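Local coordinates for SusD-like carbohydrate binding protein BF1063 (PDB 3I4G), which probably binds carbohydrate at the outer membrane of Bacteroides fragilis, as a member of the SusD family of glycan-capturing proteins, at residues D46-Y50 and H51-M55; E451-R454 and Y455-M459. All coordinates share one frame; numbering follows the deposited sequence. Where two conformers were deposited one is given.

Interaction 1 (D46-Y50 and H51-M55); sequences DWWSY and HGMIM
Met-55, a selenomethionine, runs alongside Tyr-50 and points the same way. Its SE lies at the edge of the ring, 5.2 Å from the Tyr-50 centroid, with CE 3.6 Å from Tyr-50 CE1: a Met-aromatic contact spanning the short, weakly bonded, N-capped helix 50-54, which a type I turn from Asp-46 to Ser-49 leads into. For Tyr-50, chi1 of 74° sets CG between backbone N and carbonyl carbon, bringing the ring close to His-51 N and beside Met-55. A second selenomethionine, Met-53, bends at chi3 and slants across Trp-48, SE lying 4.1 Å from CD1. Leu-266 of helix 266-270 and Val-384 of strand 380-386 extend this apolar layer.

The helix loosens to a pi turn where Met-55 N bonds to Tyr-50 O, 3.0 Å, five residues back; Met-53 N keeps the usual spacing to Ser-49 O at 2.8 Å. Serine suits the N-cap: its OG accepts from Gly-52 N at 3.1 Å and is also hydrogen-bonded to Glu-41 OE2. Gly-52 CA makes a nearly straight CA-H...O contact (172°) with Asp-46 O, 3.3 Å, an approach suited to a residue without CB. Asp-46, salt-bridged to Arg-98, closes an Asx turn: in one of its two conformers, Trp-48 N approaches OD2 from above the carboxylate plane, at 2.9 Å.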
ATOM      1  N   ASP A  46      -1.719  11.412  -4.117  0.70 10.24           N
ATOM      2  CA  ASP A  46      -2.312  11.169  -2.810  0.70 10.25           C
ATOM      3  C   ASP A  46      -1.658   9.961  -2.200  0.70 10.01           C
ATOM      4  O   ASP A  46      -1.122   9.145  -2.928  0.70 11.08           O
ATOM      5  CB  ASP A  46      -3.802  10.866  -2.924  0.70 11.99           C
ATOM      6  CG  ASP A  46      -4.472  10.894  -1.590  0.70 16.65           C
ATOM      7  OD1 ASP A  46      -4.484  12.000  -1.017  0.70 14.72           O
ATOM      8  OD2 ASP A  46      -4.942   9.845  -1.092  0.70 12.26           O
ATOM      9  N   TRP A  47      -1.720   9.810  -0.876  1.00  9.53           N
ATOM     10  CA  TRP A  47      -1.253   8.593  -0.252  1.00  8.41           C
ATOM     11  C   TRP A  47      -1.981   7.364  -0.789  1.00  8.80           C
ATOM     12  O   TRP A  47      -1.458   6.250  -0.661  1.00 10.55           O
ATOM     13  CB  TRP A  47      -1.465   8.657   1.270  1.00  8.51           C
ATOM     14  CG  TRP A  47      -0.711   9.803   1.892  1.00  8.71           C
ATOM     15  CD1 TRP A  47      -1.224  10.998   2.299  1.00  9.03           C
ATOM     16  CD2 TRP A  47       0.706   9.886   2.096  1.00  8.44           C
ATOM     17  NE1 TRP A  47      -0.205  11.815   2.768  1.00  9.14           N
ATOM     18  CE2 TRP A  47       0.978  11.137   2.664  1.00  8.62           C
ATOM     19  CE3 TRP A  47       1.759   8.979   1.931  1.00  8.78           C
ATOM     20  CZ2 TRP A  47       2.263  11.520   3.018  1.00  8.94           C
ATOM     21  CZ3 TRP A  47       3.037   9.368   2.321  1.00  9.35           C
ATOM     22  CH2 TRP A  47       3.267  10.626   2.828  1.00 10.30           C
ATOM     23  N   TRP A  48      -3.172   7.530  -1.362  1.00  8.57           N
ATOM     24  CA  TRP A  48      -3.967   6.406  -1.843  1.00  8.49           C
ATOM     25  C   TRP A  48      -4.038   6.305  -3.354  1.00  9.27           C
ATOM     26  O   TRP A  48      -4.733   5.442  -3.856  1.00  9.09           O
ATOM     27  CB  TRP A  48      -5.388   6.468  -1.287  1.00  9.39           C
ATOM     28  CG  TRP A  48      -5.419   6.492   0.214  1.00  8.22           C
ATOM     29  CD1 TRP A  48      -4.591   5.822   1.057  1.00  8.49           C
ATOM     30  CD2 TRP A  48      -6.337   7.216   1.059  1.00  9.83           C
ATOM     31  NE1 TRP A  48      -4.934   6.075   2.354  1.00  8.28           N
ATOM     32  CE2 TRP A  48      -5.988   6.940   2.385  1.00  9.57           C
ATOM     33  CE3 TRP A  48      -7.386   8.082   0.814  1.00  9.12           C
ATOM     34  CZ2 TRP A  48      -6.654   7.493   3.458  1.00 10.09           C
ATOM     35  CZ3 TRP A  48      -8.051   8.635   1.878  1.00  8.54           C
ATOM     36  CH2 TRP A  48      -7.676   8.365   3.183  1.00 10.32           C
ATOM     37  N   SER A  49      -3.351   7.184  -4.082  1.00  8.89           N
ATOM     38  CA  SER A  49      -3.334   7.096  -5.542  1.00  8.17           C
ATOM     39  C   SER A  49      -2.468   5.910  -5.966  1.00  8.43           C
ATOM     40  O   SER A  49      -1.749   5.313  -5.146  1.00  9.13           O
ATOM     41  CB  SER A  49      -2.831   8.381  -6.182  1.00  9.61           C
ATOM     42  OG  SER A  49      -1.416   8.529  -6.083  1.00 10.21           O
ATOM     43  N   TYR A  50      -2.519   5.519  -7.223  1.00  8.87           N
ATOM     44  CA  TYR A  50      -1.767   4.298  -7.573  1.00  8.32           C
ATOM     45  C   TYR A  50      -0.268   4.497  -7.395  1.00  9.50           C
ATOM     46  O   TYR A  50       0.427   3.578  -6.972  1.00  8.80           O
ATOM     47  CB  TYR A  50      -2.145   3.725  -8.957  1.00  9.21           C
ATOM     48  CG  TYR A  50      -1.671   4.420 -10.199  1.00  9.84           C
ATOM     49  CD1 TYR A  50      -0.361   4.286 -10.613  1.00  9.20           C
ATOM     50  CD2 TYR A  50      -2.510   5.178 -10.989  1.00  9.01           C
ATOM     51  CE1 TYR A  50       0.079   4.863 -11.761  1.00  8.97           C
ATOM     52  CE2 TYR A  50      -2.042   5.772 -12.150  1.00  8.77           C
ATOM     53  CZ  TYR A  50      -0.777   5.606 -12.530  1.00  8.31           C
ATOM     54  OH  TYR A  50      -0.372   6.226 -13.703  1.00  9.06           O
ATOM     55  N   HIS A  51       0.255   5.656  -7.757  1.00  9.53           N
ATOM     56  CA  HIS A  51       1.672   5.924  -7.555  1.00  9.08           C
ATOM     57  C   HIS A  51       1.958   6.246  -6.090  1.00  8.77           C
ATOM     58  O   HIS A  51       3.050   5.931  -5.577  1.00 10.28           O
ATOM     59  CB  HIS A  51       2.153   7.052  -8.471  1.00  9.65           C
ATOM     60  CG  HIS A  51       3.644   7.139  -8.657  1.00  8.24           C
ATOM     61  ND1 HIS A  51       4.565   7.024  -7.641  1.00  9.52           N
ATOM     62  CD2 HIS A  51       4.347   7.418  -9.767  1.00  9.14           C
ATOM     63  CE1 HIS A  51       5.784   7.200  -8.136  1.00  8.89           C
ATOM     64  NE2 HIS A  51       5.678   7.444  -9.431  1.00  9.86           N
ATOM     65  N   GLY A  52       1.016   6.822  -5.366  1.00  8.61           N
ATOM     66  CA  GLY A  52       1.251   7.138  -3.981  1.00  8.48           C
ATOM     67  C   GLY A  52       1.199   5.973  -3.031  1.00  8.27           C
ATOM     68  O   GLY A  52       1.900   5.982  -2.011  1.00  9.57           O
HETATM   69  N   MSE A  53       0.387   4.972  -3.375  1.00  9.64           N
HETATM   70  CA  MSE A  53       0.185   3.808  -2.543  1.00  9.25           C
HETATM   71  C   MSE A  53       0.842   2.556  -3.122  1.00  8.94           C
HETATM   72  O   MSE A  53       1.895   2.140  -2.661  1.00  8.86           O
HETATM   73  CB  MSE A  53      -1.325   3.590  -2.328  1.00 10.08           C
HETATM   74  CG  MSE A  53      -1.698   2.376  -1.417  1.00  9.10           C
HETATM   75 SE   MSE A  53      -3.525   2.337  -0.919  0.75  8.37          SE
HETATM   76  CE  MSE A  53      -4.215   1.810  -2.686  1.00 12.96           C
ATOM     77  N   ILE A  54       0.274   1.978  -4.168  1.00  9.41           N
ATOM     78  CA  ILE A  54       0.776   0.712  -4.740  1.00  9.53           C
ATOM     79  C   ILE A  54       2.232   0.799  -5.090  1.00 10.87           C
ATOM     80  O   ILE A  54       3.032  -0.078  -4.716  1.00 10.87           O
ATOM     81  CB  ILE A  54      -0.079   0.313  -5.956  1.00  9.80           C
ATOM     82  CG1 ILE A  54      -1.489  -0.042  -5.507  1.00 10.78           C
ATOM     83  CG2 ILE A  54       0.539  -0.871  -6.724  1.00 10.69           C
ATOM     84  CD1 ILE A  54      -2.523   0.004  -6.665  1.00 10.85           C
HETATM   85  N   MSE A  55       2.631   1.891  -5.739  1.00  8.85           N
HETATM   86  CA  MSE A  55       4.022   1.976  -6.153  1.00  9.92           C
HETATM   87  C   MSE A  55       4.991   2.269  -5.036  1.00 10.29           C
HETATM   88  O   MSE A  55       6.199   2.161  -5.287  1.00 10.43           O
HETATM   89  CB  MSE A  55       4.177   2.971  -7.291  1.00  9.95           C
HETATM   90  CG  MSE A  55       3.424   2.529  -8.537  1.00  9.16           C
HETATM   91 SE   MSE A  55       3.664   3.723 -10.035  0.75 10.56          SE
HETATM   92  CE  MSE A  55       2.927   2.647 -11.378  1.00 16.28           C
TER
HETATM   93  O   HOH W   1       0.808   5.507   0.702  1.00 10.20           O

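Interaction 2 (E451-R454 and Y455-M459); sequences EGIR and YWDIM
Over one face of the Arg-454 guanidinium lies Ile-458 CG2, 3.5 Å from NE and offset toward the rim; the two side chains cross at about a right angle. A water sits at the guanidinium edge, in its plane, and takes a bond from NH1 (3.0 Å), while NH2 makes a salt bridge to Asp-61. One face of the Tyr-455 ring carries Met-459 CG, and the Trp-456 indole is met obliquely by Ile-453 CG2, 4.3 Å from CE3.

Arg-454 to Met-459 form the first turns of helix 454-461, which Ile-453 leads into. Before it, Gly-452 takes a positive phi (84°), where a CB would crowd the preceding carbonyl O. Asp-457 N bonds to Ile-453 O and Ile-458 N to Arg-454 O, each at 2.9 Å. With chi1 at -176°, Arg-454 sends CG away from its own N, and a bend at chi2 brings the guanidinium face against Ile-458 CG2. That flat face makes no hydrogen bonds, so a methyl can rest on it while the N-H groups point outward in the plane. The edge water also donates to Asp-457 OD2 (2.8 Å), bridging two opposite charges not in direct contact; Arg-444 binds that same oxygen. A second water spans the entry, donating to Gly-452 O and accepting from Trp-456 N at 2.9 Å.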
ATOM      1  N   GLU A 451       0.545  -4.167  -2.351  1.00  8.95           N
ATOM      2  CA  GLU A 451      -0.562  -3.265  -2.047  1.00  8.12           C
ATOM      3  C   GLU A 451      -0.098  -1.950  -1.434  1.00  8.78           C
ATOM      4  O   GLU A 451      -0.926  -1.125  -1.070  1.00  9.96           O
ATOM      5  CB  GLU A 451      -1.571  -3.936  -1.104  1.00  8.83           C
ATOM      6  CG  GLU A 451      -2.173  -5.184  -1.756  1.00  8.26           C
ATOM      7  CD  GLU A 451      -3.174  -5.928  -0.925  1.00  8.91           C
ATOM      8  OE1 GLU A 451      -4.054  -5.264  -0.321  1.00  9.62           O
ATOM      9  OE2 GLU A 451      -3.093  -7.184  -0.889  1.00  8.33           O
ATOM     10  N   GLY A 452       1.195  -1.704  -1.371  1.00  9.02           N
ATOM     11  CA  GLY A 452       1.709  -0.415  -0.889  1.00  9.53           C
ATOM     12  C   GLY A 452       1.851  -0.273   0.607  1.00  9.65           C
ATOM     13  O   GLY A 452       1.969   0.853   1.112  1.00 10.89           O
ATOM     14  N   ILE A 453       1.896  -1.391   1.346  1.00  8.57           N
ATOM     15  CA  ILE A 453       1.992  -1.387   2.804  1.00  9.09           C
ATOM     16  C   ILE A 453       3.366  -1.863   3.283  1.00 10.18           C
ATOM     17  O   ILE A 453       3.754  -1.618   4.428  1.00  9.66           O
ATOM     18  CB  ILE A 453       0.825  -2.240   3.386  1.00  9.46           C
ATOM     19  CG1 ILE A 453      -0.502  -1.677   2.922  1.00  9.84           C
ATOM     20  CG2 ILE A 453       0.889  -2.277   4.919  1.00 10.66           C
ATOM     21  CD1 ILE A 453      -1.672  -2.610   3.184  1.00  9.45           C
ATOM     22  N   ARG A 454       4.113  -2.543   2.419  1.00  9.60           N
ATOM     23  CA  ARG A 454       5.379  -3.150   2.851  1.00  9.97           C
ATOM     24  C   ARG A 454       6.384  -2.124   3.357  1.00  8.68           C
ATOM     25  O   ARG A 454       7.045  -2.366   4.363  1.00  9.11           O
ATOM     26  CB  ARG A 454       6.000  -3.937   1.712  1.00  8.56           C
ATOM     27  CG  ARG A 454       7.286  -4.696   2.093  1.00  8.47           C
ATOM     28  CD  ARG A 454       7.123  -5.747   3.139  1.00  8.53           C
ATOM     29  NE  ARG A 454       8.404  -6.424   3.363  1.00  8.30           N
ATOM     30  CZ  ARG A 454       8.642  -7.259   4.337  1.00  8.62           C
ATOM     31  NH1 ARG A 454       7.695  -7.539   5.213  1.00  9.58           N
ATOM     32  NH2 ARG A 454       9.821  -7.826   4.448  1.00 10.26           N
ATOM     33  N   TYR A 455       6.537  -1.012   2.643  1.00  8.59           N
ATOM     34  CA  TYR A 455       7.462   0.020   3.085  1.00  8.79           C
ATOM     35  C   TYR A 455       7.034   0.543   4.445  1.00  8.35           C
ATOM     36  O   TYR A 455       7.899   0.667   5.358  1.00  8.41           O
ATOM     37  CB  TYR A 455       7.544   1.119   2.029  1.00  8.90           C
ATOM     38  CG  TYR A 455       8.457   2.267   2.351  1.00  7.91           C
ATOM     39  CD1 TYR A 455       9.833   2.117   2.427  1.00  7.16           C
ATOM     40  CD2 TYR A 455       7.944   3.511   2.565  1.00  8.48           C
ATOM     41  CE1 TYR A 455      10.645   3.190   2.734  1.00  7.68           C
ATOM     42  CE2 TYR A 455       8.737   4.588   2.828  1.00 10.30           C
ATOM     43  CZ  TYR A 455      10.098   4.432   2.901  1.00  8.56           C
ATOM     44  OH  TYR A 455      10.906   5.514   3.164  1.00  9.05           O
ATOM     45  N   TRP A 456       5.757   0.864   4.614  1.00  8.23           N
ATOM     46  CA  TRP A 456       5.275   1.325   5.916  1.00  8.06           C
ATOM     47  C   TRP A 456       5.642   0.311   6.999  1.00  8.67           C
ATOM     48  O   TRP A 456       6.078   0.672   8.093  1.00  8.24           O
ATOM     49  CB  TRP A 456       3.763   1.552   5.824  1.00  8.56           C
ATOM     50  CG  TRP A 456       3.192   2.173   7.028  1.00  7.73           C
ATOM     51  CD1 TRP A 456       3.289   3.492   7.369  1.00  9.06           C
ATOM     52  CD2 TRP A 456       2.466   1.523   8.078  1.00  7.97           C
ATOM     53  NE1 TRP A 456       2.684   3.710   8.592  1.00  9.30           N
ATOM     54  CE2 TRP A 456       2.171   2.515   9.057  1.00  8.57           C
ATOM     55  CE3 TRP A 456       2.023   0.213   8.290  1.00  8.59           C
ATOM     56  CZ2 TRP A 456       1.466   2.222  10.228  1.00 10.13           C
ATOM     57  CZ3 TRP A 456       1.304  -0.054   9.441  1.00  9.37           C
ATOM     58  CH2 TRP A 456       1.037   0.943  10.389  1.00  9.24           C
ATOM     59  N   ASP A 457       5.476  -0.977   6.728  1.00  8.00           N
ATOM     60  CA  ASP A 457       5.793  -1.995   7.726  1.00  8.24           C
ATOM     61  C   ASP A 457       7.285  -2.092   8.043  1.00  7.27           C
ATOM     62  O   ASP A 457       7.675  -2.113   9.213  1.00  9.26           O
ATOM     63  CB  ASP A 457       5.328  -3.372   7.260  1.00  9.20           C
ATOM     64  CG  ASP A 457       3.830  -3.587   7.329  1.00 10.11           C
ATOM     65  OD1 ASP A 457       3.119  -2.896   8.093  1.00  9.60           O
ATOM     66  OD2 ASP A 457       3.387  -4.540   6.631  1.00 11.17           O
ATOM     67  N   ILE A 458       8.148  -2.157   7.022  1.00  7.38           N
ATOM     68  CA  ILE A 458       9.571  -2.341   7.293  1.00  8.23           C
ATOM     69  C   ILE A 458      10.153  -1.083   7.983  1.00  7.61           C
ATOM     70  O   ILE A 458      11.064  -1.184   8.812  1.00  8.47           O
ATOM     71  CB  ILE A 458      10.390  -2.771   6.078  1.00  7.14           C
ATOM     72  CG1 ILE A 458      10.346  -1.714   4.984  1.00  8.53           C
ATOM     73  CG2 ILE A 458       9.871  -4.112   5.557  1.00 10.11           C
ATOM     74  CD1 ILE A 458      11.169  -2.110   3.710  1.00  9.56           C
HETATM   75  N   MSE A 459       9.568   0.065   7.722  1.00  9.01           N
HETATM   76  CA  MSE A 459       9.933   1.287   8.443  1.00  8.28           C
HETATM   77  C   MSE A 459       9.530   1.239   9.910  1.00  8.41           C
HETATM   78  O   MSE A 459      10.383   1.424  10.783  1.00  8.67           O
HETATM   79  CB  MSE A 459       9.297   2.475   7.726  1.00  8.80           C
HETATM   80  CG  MSE A 459       9.917   2.805   6.336  1.00  8.55           C
HETATM   81 SE   MSE A 459      11.575   3.743   6.365  0.75  7.12          SE
HETATM   82  CE  MSE A 459      10.790   5.538   6.510  1.00  9.70           C
TER
HETATM   83  O   HOH W   2       4.134   1.775   2.356  1.00  9.54           O
HETATM   84  O   HOH W   3       4.831  -6.611   5.461  1.00 10.81           O

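In the fold
Interactions 1 and 2 lie about 12 Å apart, centre to centre, and each centre is about 7 Å from that of the chain. Both contacts are buried. They touch directly: Met-53 CG of interaction 1 packs 3.6 Å from Glu-451 O of interaction 2. Residues almost 400 positions apart along the sequence thereby meet. Strand 380-386 serves both, since Val-384 packs on residues of 46-55 while Arg-386 pairs with Glu-451. Tyr-365 likewise touches both Ile-54 and Glu-451. A 1,2-ethanediol, probably from the crystallisation liquor, lies about 3 Å from the side chain of Asp-46; it does not identify a carbohydrate site.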